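Local structure of putative mandelate racemase (Salmonella typhimurium, 2O56) at residues A[266-271]-A[289-294]; A[318-323]-A[341-346]; A[276-281]-A[306-311]; A[133-138]-A[170-175]. The protein is of unknown function but binds magnesium and, as a member of the enolase superfamily, is probably a hydro-lyase acting on an acid substrate. All blocks are in the same frame, centred on the assembly; numbering follows the deposited sequence.

Interaction 1 (A[266-271]-A[289-294]); sequences NIPLAA and SLSVIQ
The side-chain amide of Q294 has the methyl of A270 over one face, A270 CB standing 3.6 Å from Q294 CD almost straight above that carbon. At the edge of the amide, Q294 NE2 is hydrogen-bonded to Q321 and to E247, a magnesium ligand, so Q294 is a second-shell residue of the metal site, about 5 Å from the ion. These residues belong to one beta-alpha-beta unit of the (beta/alpha)7-beta barrel of the enolase superfamily: strands 269-271 and 292-293 run parallel, with helix 277-286 between them in sequence. L269 O takes two successive backbone donors, S291 N at 2.8 Å and V292 N at 3.0 Å, the second lying in the carbonyl plane. Further along, V292 O receives only a weak bond from A271 N (3.4 Å), and Q294 N gives its hydrogen to A271 O.

A270 and V292 place their side chains on one face of the sheet, with CB beside CB. On the other face L290 reaches A271: with CG beside the backbone N (chi1 -62°), the CD2 branch of L290 comes to 3.8 Å from A271 CB, and helix 255-264 covers this pair through M258. P268 and S291 lie just before the two strands, where T229 of the second subunit packs on both. There P268 CB touches S291 OG at 3.6 Å, and the same hydroxyl is hydrogen-bonded to a water that accepts from L269 N and donates to S289 O at 2.8 Å.

Interaction 2 (A[318-323]-A[341-346]); sequences KTVQIH and IPNFVI
N343 leans over the start of strand 319-320. Its CB lies 3.4 Å from K318 O, its CG passes the CG2 methyl of V320, and at the tip N343 ND2 donates to K318 O at 3.0 Å along a nearly straight line (169°). The acceptor is in the plane of the N343 amide, but the N-H comes from above the K318 carbonyl plane. A chi1 of 53°, with CG wedged between backbone N and carbonyl carbon, folds the amide back over the neighbouring strand. ND2 also bonds to C310 O, which ties the last turn of helix 302-314 into the contact.

The two backbones meet at a single bridge, V320 with F344. V345 N donates to V320 O at 2.9 Å, whereas V320 N reaches N343 O in a weak, bent bond. The bridge sits where the chain of the last beta-alpha-beta unit of the (beta/alpha)7-beta barrel (strand 319-320, helix 328-340, strand 347-350) comes back beside strand 319-320.

Side chains fill in around it. I341 CD1 comes across V320 at about a right angle, 3.7 Å from its CB, and the CG1 methyl of V345 abuts T319 OG1. Q321 packs its aliphatic part on I346: CG is 3.1 Å from I346 O, a buried carbonyl that finds no polar partner. Beyond CG the chain bends, and Q321 OE1 accepts from Y245, Y133 and Q294, while Q321 NE2 turns back to I322 O.

Interaction 3 (A[276-281]-A[306-311]); sequences YWRWGY and VKKICD
K308 lays its extended chain across R278, with K308 CB touching R278 CD and K308 CD centred over one face of the guanidinium, 3.7 Å from R278 CZ. The bend of R278 at chi3 (-74°) brings that flat group under the lysine's methylenes. At the ends K308 NZ and R278 NH2 come within 3.8 Å, like charges that a water helps to bridge, accepting from K308 NZ at 2.8 Å and from R278 NH1. Each also has an acidic partner, E75 for the lysine and E305 for R278 NE, which probably offsets the repulsion.

I309 is the apolar wedge between the two helices. Its CG1 lies 3.7 Å from R278 N, and its CD1 is the same 3.6 Å from W277 C and from Y281 CE2. I309 CG2 makes a CH-pi contact over the face of the Y281 ring, 3.9 Å from the centroid and 16° off the normal. Helices 277-286 and 302-314 are successive outer helices of the (beta/alpha)7-beta barrel; the axes of their segments 277-281 and 306-311 approach to 9.1 Å, with a crossing angle of -33°. The isoleucine also reaches I293 of the strand between them.

Further on, D311 forms a salt bridge with K307 one turn before it, its OD2 3.0 Å from K307 NZ. D311 O accepts from R278 NH1 of a third subunit, and the R278 described here makes the reciprocal bond to D311 O of that subunit.

Interaction 4 (A[133-138]-A[170-175]); sequences YASQLQ and AIKVDT
The (beta/alpha)7-beta barrel closes here: strand 130-135, which pairs with strand 347-350 through the backbone of Y133 and S135, also runs parallel to strand 170-173, the first strand of the six-stranded parallel sheet. Across the seam A134 N donates to A170 O at 3.0 Å and K172 N to A134 O at 2.9 Å. Past the strand L137 N bonds to K172 O in the carbonyl plane, as the chain turns into a short 3-10 segment.

K172 does most of the side-chain work. Its CB rests against the Y133 ring, 3.5 Å from CE1 and oblique to the ring plane. From there the chain bends at chi3 (93°), passes K172 CE 3.3 Å from S135 OG, and delivers K172 NZ to Y133 OH at 3.1 Å. Y133 OH is also hydrogen-bonded to Q321 OE1, and S135 OG to E348. The Q136 side chain runs alongside, pointing the same way. Away from the K172 amine, L137 CD2 abuts I171 CB at 3.5 Å, with helix 153-165 covering L137.

Q138 folds back to lend OE1 to D174 N, the donor standing well above its carbonyl plane, while Q138 NE2 holds Q136 OE1 at 2.8 Å. Q136 NE2 in turn bonds to E221, and D174 OD2 to H223.

K172 NZ also forms salt bridges with E247 and E348 and a weak bond with E221; the K172 side chain lies about 4 Å from the magnesium ion. Several partners thus fix the amine beside two metal ligands, and the bond from Q138 NE2 to Q136 OE1 probably helps to orient Q136 against E221.

In the fold
All four contacts are buried, but they occupy different layers. Interactions 1, 2 and 4 lie in the barrel wall and rely on backbone bonds between neighbouring strands or their extensions; interaction 3 joins two outer helices by side chains and a water, near a subunit interface. Interactions 1 and 2 share a seam, since strands 292-293 and 319-320 are neighbours, and both touch the second subunit. Q321 OE1 links interaction 1 (Q294) with interaction 4 (Y133), giving these three a polar inner side near the magnesium. Interaction 3 meets interaction 1 through I293 on I309 and interaction 2 through C310, but does not touch interaction 4, about 12 Å away at the nearest atoms.

Interaction 1 (A[266-271]-A[289-294])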
loop_
_atom_site.group_PDB
_atom_site.type_symbol
_atom_site.label_atom_id
_atom_site.label_comp_id
_atom_site.label_asym_id
_atom_site.label_seq_id
_atom_site.Cartn_x
_atom_site.Cartn_y
_atom_site.Cartn_z
ATOM N N ASN A 266 17.263 13.165 -9.890
ATOM C CA ASN A 266 17.786 12.032 -10.678
ATOM C C ASN A 266 19.301 11.889 -10.551
ATOM O O ASN A 266 20.010 11.848 -11.543
ATOM C CB ASN A 266 17.420 12.207 -12.167
ATOM C CG ASN A 266 15.921 12.237 -12.404
ATOM O OD1 ASN A 266 15.152 11.596 -11.695
ATOM N ND2 ASN A 266 15.503 12.990 -13.403
ATOM N N ILE A 267 19.783 11.855 -9.318
ATOM C CA ILE A 267 21.167 11.485 -8.975
ATOM C C ILE A 267 21.005 10.393 -7.901
ATOM O O ILE A 267 20.141 10.546 -7.054
ATOM C CB ILE A 267 21.842 12.675 -8.276
ATOM C CG1 ILE A 267 21.812 13.925 -9.182
ATOM C CG2 ILE A 267 23.282 12.345 -7.874
ATOM C CD1 ILE A 267 22.173 15.198 -8.455
ATOM N N PRO A 268 21.842 9.334 -7.917
ATOM C CA PRO A 268 21.888 8.371 -6.794
ATOM C C PRO A 268 22.192 8.998 -5.419
ATOM O O PRO A 268 23.140 9.776 -5.280
ATOM C CB PRO A 268 23.028 7.418 -7.194
ATOM C CG PRO A 268 23.151 7.528 -8.683
ATOM C CD PRO A 268 22.814 8.978 -8.983
ATOM N N LEU A 269 21.398 8.664 -4.404
ATOM C CA LEU A 269 21.603 9.234 -3.060
ATOM C C LEU A 269 22.556 8.397 -2.208
ATOM O O LEU A 269 22.597 7.169 -2.327
ATOM C CB LEU A 269 20.262 9.405 -2.311
ATOM C CG LEU A 269 19.142 10.225 -2.969
ATOM C CD1 LEU A 269 18.037 10.524 -1.956
ATOM C CD2 LEU A 269 19.663 11.520 -3.542
ATOM N N ALA A 270 23.307 9.073 -1.336
ATOM C CA ALA A 270 24.112 8.393 -0.340
ATOM C C ALA A 270 23.846 8.962 1.037
ATOM O O ALA A 270 23.576 10.153 1.194
ATOM C CB ALA A 270 25.598 8.491 -0.683
ATOM N N ALA A 271 23.899 8.097 2.044
ATOM C CA ALA A 271 23.799 8.543 3.418
ATOM C C ALA A 271 24.283 7.385 4.245
ATOM O O ALA A 271 24.391 6.266 3.733
ATOM C CB ALA A 271 22.349 8.878 3.783
ATOM N N SER A 289 15.334 4.497 -1.093
ATOM C CA SER A 289 15.850 5.892 -1.232
ATOM C C SER A 289 17.353 6.018 -1.496
ATOM O O SER A 289 17.797 6.937 -2.200
ATOM C CB SER A 289 15.475 6.745 -0.019
ATOM O OG SER A 289 15.918 6.153 1.196
ATOM N N LEU A 290 18.143 5.108 -0.928
ATOM C CA LEU A 290 19.610 5.217 -0.987
ATOM C C LEU A 290 20.144 4.308 -2.071
ATOM O O LEU A 290 19.635 3.214 -2.249
ATOM C CB LEU A 290 20.245 4.871 0.378
ATOM C CG LEU A 290 19.851 5.779 1.559
ATOM C CD1 LEU A 290 20.631 5.393 2.792
ATOM C CD2 LEU A 290 20.132 7.238 1.165
ATOM N N SER A 291 21.154 4.766 -2.810
ATOM C CA SER A 291 21.880 3.913 -3.739
ATOM C C SER A 291 23.215 3.489 -3.148
ATOM O O SER A 291 23.710 2.400 -3.431
ATOM C CB SER A 291 22.154 4.664 -5.063
ATOM O OG SER A 291 20.950 4.901 -5.773
ATOM N N VAL A 292 23.814 4.383 -2.367
ATOM C CA VAL A 292 25.124 4.148 -1.742
ATOM C C VAL A 292 24.964 4.349 -0.238
ATOM O O VAL A 292 24.398 5.349 0.182
ATOM C CB VAL A 292 26.198 5.137 -2.285
ATOM C CG1 VAL A 292 27.545 5.038 -1.490
ATOM C CG2 VAL A 292 26.442 4.894 -3.769
ATOM N N ILE A 293 25.445 3.392 0.562
ATOM C CA ILE A 293 25.398 3.531 2.015
ATOM C C ILE A 293 26.779 3.833 2.598
ATOM O O ILE A 293 27.804 3.367 2.083
ATOM C CB ILE A 293 24.711 2.326 2.708
ATOM C CG1 ILE A 293 25.507 1.046 2.483
ATOM C CG2 ILE A 293 23.238 2.177 2.207
ATOM C CD1 ILE A 293 25.238 -0.001 3.555
ATOM N N GLN A 294 26.800 4.643 3.654
ATOM C CA GLN A 294 28.046 5.182 4.177
ATOM C C GLN A 294 28.197 5.018 5.681
ATOM O O GLN A 294 28.454 6.011 6.374
ATOM C CB GLN A 294 28.191 6.663 3.818
ATOM C CG GLN A 294 27.950 6.955 2.343
ATOM C CD GLN A 294 27.921 8.432 2.054
ATOM O OE1 GLN A 294 27.112 9.155 2.599
ATOM N NE2 GLN A 294 28.818 8.887 1.202
HETATM O O HOH W 1 19.178 6.869 -4.593
#

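Interaction 2 (A[318-323]-A[341-346])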
loop_
_atom_site.group_PDB
_atom_site.type_symbol
_atom_site.label_atom_id
_atom_site.label_comp_id
_atom_site.label_asym_id
_atom_site.label_seq_id
_atom_site.Cartn_x
_atom_site.Cartn_y
_atom_site.Cartn_z
ATOM N N LYS A 318 22.775 -2.180 -2.962
ATOM C CA LYS A 318 23.523 -0.995 -2.520
ATOM C C LYS A 318 24.999 -1.278 -2.553
ATOM O O LYS A 318 25.455 -2.419 -2.373
ATOM C CB LYS A 318 23.102 -0.444 -1.140
ATOM C CG LYS A 318 21.607 -0.511 -0.832
ATOM C CD LYS A 318 20.818 0.403 -1.714
ATOM C CE LYS A 318 19.334 0.256 -1.461
ATOM N NZ LYS A 318 18.578 0.567 -2.719
ATOM N N THR A 319 25.753 -0.234 -2.852
ATOM C CA THR A 319 27.194 -0.300 -2.725
ATOM C C THR A 319 27.619 0.589 -1.558
ATOM O O THR A 319 26.818 1.363 -1.032
ATOM C CB THR A 319 27.897 0.114 -4.010
ATOM O OG1 THR A 319 27.438 1.412 -4.391
ATOM C CG2 THR A 319 27.586 -0.866 -5.101
ATOM N N VAL A 320 28.860 0.420 -1.123
ATOM C CA VAL A 320 29.282 0.899 0.181
ATOM C C VAL A 320 30.504 1.789 0.034
ATOM O O VAL A 320 31.499 1.401 -0.582
ATOM C CB VAL A 320 29.614 -0.263 1.122
ATOM C CG1 VAL A 320 30.021 0.253 2.496
ATOM C CG2 VAL A 320 28.426 -1.230 1.221
ATOM N N GLN A 321 30.408 2.987 0.599
ATOM C CA GLN A 321 31.563 3.817 0.867
ATOM C C GLN A 321 31.594 4.058 2.366
ATOM O O GLN A 321 30.805 4.845 2.859
ATOM C CB GLN A 321 31.400 5.171 0.153
ATOM C CG GLN A 321 32.525 6.162 0.523
ATOM C CD GLN A 321 32.015 7.479 1.054
ATOM O OE1 GLN A 321 31.442 8.289 0.312
ATOM N NE2 GLN A 321 32.250 7.725 2.327
ATOM N N ILE A 322 32.489 3.388 3.087
ATOM C CA ILE A 322 32.638 3.618 4.520
ATOM C C ILE A 322 32.873 5.101 4.778
ATOM O O ILE A 322 33.681 5.740 4.099
ATOM C CB ILE A 322 33.770 2.740 5.145
ATOM C CG1 ILE A 322 33.487 1.252 4.908
ATOM C CG2 ILE A 322 33.874 2.941 6.673
ATOM C CD1 ILE A 322 32.188 0.754 5.528
ATOM N N HIS A 323 32.125 5.666 5.718
ATOM C CA HIS A 323 32.403 7.021 6.169
ATOM C C HIS A 323 33.647 7.011 7.049
ATOM O O HIS A 323 33.709 6.281 8.033
ATOM C CB HIS A 323 31.231 7.622 6.944
ATOM C CG HIS A 323 31.547 8.954 7.547
ATOM N ND1 HIS A 323 31.999 9.095 8.842
ATOM C CD2 HIS A 323 31.544 10.196 7.011
ATOM C CE1 HIS A 323 32.240 10.371 9.084
ATOM N NE2 HIS A 323 31.965 11.063 7.992
ATOM N N ILE A 341 34.344 -6.918 1.552
ATOM C CA ILE A 341 32.952 -6.910 1.071
ATOM C C ILE A 341 32.877 -6.902 -0.467
ATOM O O ILE A 341 33.698 -6.250 -1.133
ATOM C CB ILE A 341 32.129 -5.729 1.666
ATOM C CG1 ILE A 341 32.760 -4.390 1.286
ATOM C CG2 ILE A 341 32.024 -5.840 3.194
ATOM C CD1 ILE A 341 31.844 -3.190 1.529
ATOM N N PRO A 342 31.894 -7.638 -1.040
ATOM C CA PRO A 342 31.672 -7.601 -2.493
ATOM C C PRO A 342 31.181 -6.263 -3.020
ATOM O O PRO A 342 31.489 -5.917 -4.160
ATOM C CB PRO A 342 30.636 -8.714 -2.749
ATOM C CG PRO A 342 30.080 -9.068 -1.434
ATOM C CD PRO A 342 30.987 -8.572 -0.343
ATOM N N ASN A 343 30.435 -5.514 -2.202
ATOM C CA ASN A 343 29.713 -4.357 -2.697
ATOM C C ASN A 343 30.338 -2.999 -2.354
ATOM O O ASN A 343 29.655 -2.056 -1.974
ATOM C CB ASN A 343 28.228 -4.418 -2.337
ATOM C CG ASN A 343 27.983 -4.628 -0.862
ATOM O OD1 ASN A 343 28.727 -5.340 -0.175
ATOM N ND2 ASN A 343 26.907 -4.031 -0.366
ATOM N N PHE A 344 31.650 -2.910 -2.508
ATOM C CA PHE A 344 32.389 -1.683 -2.243
ATOM C C PHE A 344 32.305 -0.793 -3.483
ATOM O O PHE A 344 32.399 -1.309 -4.591
ATOM C CB PHE A 344 33.848 -2.050 -1.956
ATOM C CG PHE A 344 34.787 -0.888 -1.968
ATOM C CD1 PHE A 344 34.797 0.031 -0.929
ATOM C CD2 PHE A 344 35.670 -0.707 -3.027
ATOM C CE1 PHE A 344 35.673 1.088 -0.939
ATOM C CE2 PHE A 344 36.553 0.348 -3.033
ATOM C CZ PHE A 344 36.554 1.246 -2.000
ATOM N N VAL A 345 32.198 0.511 -3.290
ATOM C CA VAL A 345 32.392 1.489 -4.343
ATOM C C VAL A 345 33.654 2.345 -4.296
ATOM O O VAL A 345 34.390 2.328 -5.204
ATOM C CB VAL A 345 31.154 2.352 -4.675
ATOM C CG1 VAL A 345 30.580 3.013 -3.496
ATOM C CG2 VAL A 345 31.448 3.389 -5.809
ATOM N N ILE A 346 33.836 3.111 -3.238
ATOM C CA ILE A 346 34.946 4.062 -3.143
ATOM C C ILE A 346 35.282 4.352 -1.672
ATOM O O ILE A 346 34.449 4.130 -0.790
ATOM C CB ILE A 346 34.703 5.333 -4.020
ATOM C CG1 ILE A 346 36.019 6.033 -4.394
ATOM C CG2 ILE A 346 33.659 6.267 -3.416
ATOM C CD1 ILE A 346 35.852 7.103 -5.499
#

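Interaction 3 (A[276-281]-A[306-311])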
loop_
_atom_site.group_PDB
_atom_site.type_symbol
_atom_site.label_atom_id
_atom_site.label_comp_id
_atom_site.label_asym_id
_atom_site.label_seq_id
_atom_site.Cartn_x
_atom_site.Cartn_y
_atom_site.Cartn_z
ATOM N N TYR A 276 22.367 4.238 12.058
ATOM C CA TYR A 276 23.079 3.294 12.923
ATOM C C TYR A 276 22.432 1.925 12.943
ATOM O O TYR A 276 21.212 1.811 13.082
ATOM C CB TYR A 276 23.185 3.847 14.355
ATOM C CG TYR A 276 23.467 5.317 14.414
ATOM C CD1 TYR A 276 24.632 5.845 13.840
ATOM C CD2 TYR A 276 22.569 6.189 15.008
ATOM C CE1 TYR A 276 24.906 7.199 13.858
ATOM C CE2 TYR A 276 22.833 7.563 15.029
ATOM C CZ TYR A 276 24.013 8.047 14.446
ATOM O OH TYR A 276 24.299 9.388 14.494
ATOM N N TRP A 277 23.276 0.895 12.823
ATOM C CA TRP A 277 22.899 -0.524 12.954
ATOM C C TRP A 277 22.051 -1.015 11.780
ATOM O O TRP A 277 21.604 -0.225 10.948
ATOM C CB TRP A 277 22.253 -0.865 14.307
ATOM C CG TRP A 277 22.951 -0.325 15.533
ATOM C CD1 TRP A 277 24.243 0.094 15.637
ATOM C CD2 TRP A 277 22.376 -0.181 16.837
ATOM N NE1 TRP A 277 24.500 0.512 16.923
ATOM C CE2 TRP A 277 23.374 0.342 17.680
ATOM C CE3 TRP A 277 21.102 -0.439 17.370
ATOM C CZ2 TRP A 277 23.143 0.633 19.028
ATOM C CZ3 TRP A 277 20.881 -0.163 18.720
ATOM C CH2 TRP A 277 21.900 0.359 19.533
ATOM N N ARG A 278 21.880 -2.327 11.681
ATOM C CA ARG A 278 20.961 -2.895 10.693
ATOM C C ARG A 278 19.573 -2.220 10.790
ATOM O O ARG A 278 18.955 -1.915 9.782
ATOM C CB ARG A 278 20.778 -4.392 10.977
ATOM C CG ARG A 278 21.907 -5.318 10.510
ATOM C CD ARG A 278 21.785 -6.658 11.248
ATOM N NE ARG A 278 22.216 -6.548 12.650
ATOM C CZ ARG A 278 22.128 -7.532 13.548
ATOM N NH1 ARG A 278 21.620 -8.701 13.201
ATOM N NH2 ARG A 278 22.550 -7.352 14.798
ATOM N N TRP A 279 19.082 -2.030 12.019
ATOM C CA TRP A 279 17.779 -1.417 12.248
ATOM C C TRP A 279 17.661 -0.002 11.625
ATOM O O TRP A 279 16.617 0.367 11.072
ATOM C CB TRP A 279 17.474 -1.384 13.742
ATOM C CG TRP A 279 17.291 -2.747 14.351
ATOM C CD1 TRP A 279 16.096 -3.406 14.560
ATOM C CD2 TRP A 279 18.317 -3.610 14.873
ATOM N NE1 TRP A 279 16.325 -4.623 15.185
ATOM C CE2 TRP A 279 17.672 -4.779 15.380
ATOM C CE3 TRP A 279 19.716 -3.511 14.973
ATOM C CZ2 TRP A 279 18.384 -5.847 15.955
ATOM C CZ3 TRP A 279 20.419 -4.576 15.532
ATOM C CH2 TRP A 279 19.746 -5.724 16.031
ATOM N N GLY A 280 18.739 0.769 11.689
ATOM C CA GLY A 280 18.703 2.142 11.187
ATOM C C GLY A 280 18.686 2.177 9.674
ATOM O O GLY A 280 18.076 3.064 9.061
ATOM N N TYR A 281 19.376 1.219 9.058
ATOM C CA TYR A 281 19.353 1.105 7.606
ATOM C C TYR A 281 18.075 0.519 7.041
ATOM O O TYR A 281 17.656 0.893 5.941
ATOM C CB TYR A 281 20.599 0.387 7.070
ATOM C CG TYR A 281 21.794 1.275 7.192
ATOM C CD1 TYR A 281 22.173 2.102 6.128
ATOM C CD2 TYR A 281 22.526 1.335 8.385
ATOM C CE1 TYR A 281 23.244 2.937 6.241
ATOM C CE2 TYR A 281 23.615 2.182 8.510
ATOM C CZ TYR A 281 23.969 2.973 7.420
ATOM O OH TYR A 281 25.044 3.837 7.505
ATOM N N VAL A 306 28.647 -3.393 11.246
ATOM C CA VAL A 306 28.798 -2.829 9.894
ATOM C C VAL A 306 28.938 -3.906 8.798
ATOM O O VAL A 306 28.384 -3.761 7.707
ATOM C CB VAL A 306 29.854 -1.680 9.832
ATOM C CG1 VAL A 306 30.144 -1.263 8.393
ATOM C CG2 VAL A 306 29.333 -0.456 10.623
ATOM N N LYS A 307 29.640 -5.004 9.085
ATOM C CA LYS A 307 29.635 -6.143 8.171
ATOM C C LYS A 307 28.202 -6.596 7.868
ATOM O O LYS A 307 27.866 -6.859 6.733
ATOM C CB LYS A 307 30.466 -7.311 8.727
ATOM C CG LYS A 307 30.608 -8.505 7.790
ATOM C CD LYS A 307 31.370 -8.137 6.511
ATOM C CE LYS A 307 31.621 -9.370 5.622
ATOM N NZ LYS A 307 30.397 -10.231 5.426
ATOM N N LYS A 308 27.371 -6.690 8.899
ATOM C CA LYS A 308 25.969 -7.094 8.727
ATOM C C LYS A 308 25.155 -6.086 7.905
ATOM O O LYS A 308 24.371 -6.473 7.028
ATOM C CB LYS A 308 25.341 -7.343 10.094
ATOM C CG LYS A 308 26.067 -8.437 10.880
ATOM C CD LYS A 308 25.445 -8.568 12.287
ATOM C CE LYS A 308 26.048 -9.751 13.028
ATOM N NZ LYS A 308 25.470 -9.818 14.433
ATOM N N ILE A 309 25.374 -4.799 8.164
ATOM C CA ILE A 309 24.827 -3.732 7.323
ATOM C C ILE A 309 25.173 -3.909 5.848
ATOM O O ILE A 309 24.286 -3.880 4.999
ATOM C CB ILE A 309 25.231 -2.321 7.849
ATOM C CG1 ILE A 309 24.587 -2.066 9.215
ATOM C CG2 ILE A 309 24.841 -1.200 6.842
ATOM C CD1 ILE A 309 25.110 -0.810 9.924
ATOM N N CYS A 310 26.454 -4.121 5.535
ATOM C CA CYS A 310 26.892 -4.251 4.142
ATOM C C CYS A 310 26.270 -5.452 3.461
ATOM O O CYS A 310 25.912 -5.374 2.284
ATOM C CB CYS A 310 28.421 -4.328 4.029
ATOM S SG CYS A 310 29.248 -2.888 4.670
ATOM N N ASP A 311 26.144 -6.552 4.204
ATOM C CA ASP A 311 25.568 -7.809 3.695
ATOM C C ASP A 311 24.076 -7.712 3.403
ATOM O O ASP A 311 23.588 -8.227 2.389
ATOM C CB ASP A 311 25.762 -8.933 4.722
ATOM C CG ASP A 311 27.222 -9.234 4.988
ATOM O OD1 ASP A 311 28.075 -8.851 4.146
ATOM O OD2 ASP A 311 27.509 -9.842 6.046
HETATM O O HOH W 2 22.824 -10.734 14.872
#

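Interaction 4 (A[133-138]-A[170-175])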
loop_
_atom_site.group_PDB
_atom_site.type_symbol
_atom_site.label_atom_id
_atom_site.label_comp_id
_atom_site.label_asym_id
_atom_site.label_seq_id
_atom_site.Cartn_x
_atom_site.Cartn_y
_atom_site.Cartn_z
ATOM N N TYR A 133 38.633 8.814 -3.049
ATOM C CA TYR A 133 38.382 10.194 -3.451
ATOM C C TYR A 133 38.967 11.217 -2.483
ATOM O O TYR A 133 39.171 10.923 -1.306
ATOM C CB TYR A 133 36.901 10.458 -3.732
ATOM C CG TYR A 133 35.936 10.424 -2.553
ATOM C CD1 TYR A 133 35.775 11.529 -1.716
ATOM C CD2 TYR A 133 35.143 9.304 -2.317
ATOM C CE1 TYR A 133 34.859 11.507 -0.641
ATOM C CE2 TYR A 133 34.222 9.271 -1.250
ATOM C CZ TYR A 133 34.085 10.386 -0.426
ATOM O OH TYR A 133 33.187 10.380 0.625
ATOM N N ALA A 134 39.248 12.408 -3.007
ATOM C CA ALA A 134 39.680 13.548 -2.203
ATOM C C ALA A 134 38.444 14.221 -1.627
ATOM O O ALA A 134 37.608 14.726 -2.374
ATOM C CB ALA A 134 40.445 14.545 -3.082
ATOM N N SER A 135 38.318 14.206 -0.303
ATOM C CA SER A 135 37.049 14.581 0.355
ATOM C C SER A 135 37.101 16.032 0.839
ATOM O O SER A 135 38.146 16.496 1.298
ATOM C CB SER A 135 36.782 13.667 1.556
ATOM O OG SER A 135 35.444 13.816 2.036
ATOM N N GLN A 136 35.965 16.727 0.729
ATOM C CA GLN A 136 35.758 18.083 1.262
ATOM C C GLN A 136 36.652 19.204 0.699
ATOM O O GLN A 136 37.303 19.937 1.449
ATOM C CB GLN A 136 35.699 18.112 2.801
ATOM C CG GLN A 136 34.916 16.959 3.473
ATOM C CD GLN A 136 33.388 16.991 3.259
ATOM O OE1 GLN A 136 32.854 17.809 2.510
ATOM N NE2 GLN A 136 32.688 16.077 3.925
ATOM N N LEU A 137 36.645 19.335 -0.622
ATOM C CA LEU A 137 37.451 20.303 -1.357
ATOM C C LEU A 137 37.156 21.770 -1.072
ATOM O O LEU A 137 37.954 22.629 -1.436
ATOM C CB LEU A 137 37.307 20.069 -2.865
ATOM C CG LEU A 137 38.414 19.339 -3.618
ATOM C CD1 LEU A 137 38.946 18.126 -2.882
ATOM C CD2 LEU A 137 37.872 18.953 -4.953
ATOM N N GLN A 138 36.021 22.060 -0.434
ATOM C CA GLN A 138 35.710 23.415 0.028
ATOM C C GLN A 138 36.746 23.934 1.016
ATOM O O GLN A 138 36.840 25.139 1.255
ATOM C CB GLN A 138 34.300 23.511 0.622
ATOM C CG GLN A 138 34.093 22.690 1.923
ATOM C CD GLN A 138 33.676 21.252 1.657
ATOM O OE1 GLN A 138 33.832 20.739 0.554
ATOM N NE2 GLN A 138 33.121 20.603 2.675
ATOM N N ALA A 170 38.516 11.065 -8.335
ATOM C CA ALA A 170 37.228 11.465 -7.798
ATOM C C ALA A 170 37.417 12.405 -6.631
ATOM O O ALA A 170 38.418 12.328 -5.897
ATOM C CB ALA A 170 36.413 10.248 -7.380
ATOM N N ILE A 171 36.450 13.308 -6.486
ATOM C CA ILE A 171 36.476 14.334 -5.470
ATOM C C ILE A 171 35.073 14.440 -4.867
ATOM O O ILE A 171 34.078 14.128 -5.524
ATOM C CB ILE A 171 36.940 15.717 -6.046
ATOM C CG1 ILE A 171 35.962 16.260 -7.092
ATOM C CG2 ILE A 171 38.350 15.614 -6.683
ATOM C CD1 ILE A 171 34.955 17.273 -6.543
ATOM N N LYS A 172 35.008 14.871 -3.614
ATOM C CA LYS A 172 33.747 15.303 -3.019
ATOM C C LYS A 172 33.830 16.724 -2.467
ATOM O O LYS A 172 34.866 17.147 -1.954
ATOM C CB LYS A 172 33.341 14.355 -1.901
ATOM C CG LYS A 172 32.062 14.783 -1.161
ATOM C CD LYS A 172 31.656 13.709 -0.177
ATOM C CE LYS A 172 32.215 13.951 1.203
ATOM N NZ LYS A 172 31.870 12.742 2.059
ATOM N N VAL A 173 32.718 17.443 -2.552
ATOM C CA VAL A 173 32.713 18.848 -2.215
ATOM C C VAL A 173 31.321 19.294 -1.809
ATOM O O VAL A 173 30.326 18.922 -2.446
ATOM C CB VAL A 173 33.225 19.684 -3.423
ATOM C CG1 VAL A 173 32.321 19.506 -4.645
ATOM C CG2 VAL A 173 33.401 21.135 -3.035
ATOM N N ASP A 174 31.251 20.074 -0.733
ATOM C CA ASP A 174 30.050 20.827 -0.386
ATOM C C ASP A 174 30.226 22.247 -0.907
ATOM O O ASP A 174 30.950 23.037 -0.307
ATOM C CB ASP A 174 29.876 20.833 1.146
ATOM C CG ASP A 174 28.582 21.502 1.610
ATOM O OD1 ASP A 174 27.978 22.303 0.857
ATOM O OD2 ASP A 174 28.174 21.225 2.765
ATOM N N THR A 175 29.545 22.568 -2.009
ATOM C CA THR A 175 29.678 23.879 -2.639
ATOM C C THR A 175 28.661 24.911 -2.144
ATOM O O THR A 175 28.692 26.054 -2.597
ATOM C CB THR A 175 29.548 23.798 -4.145
ATOM O OG1 THR A 175 28.247 23.300 -4.484
ATOM C CG2 THR A 175 30.639 22.923 -4.748
#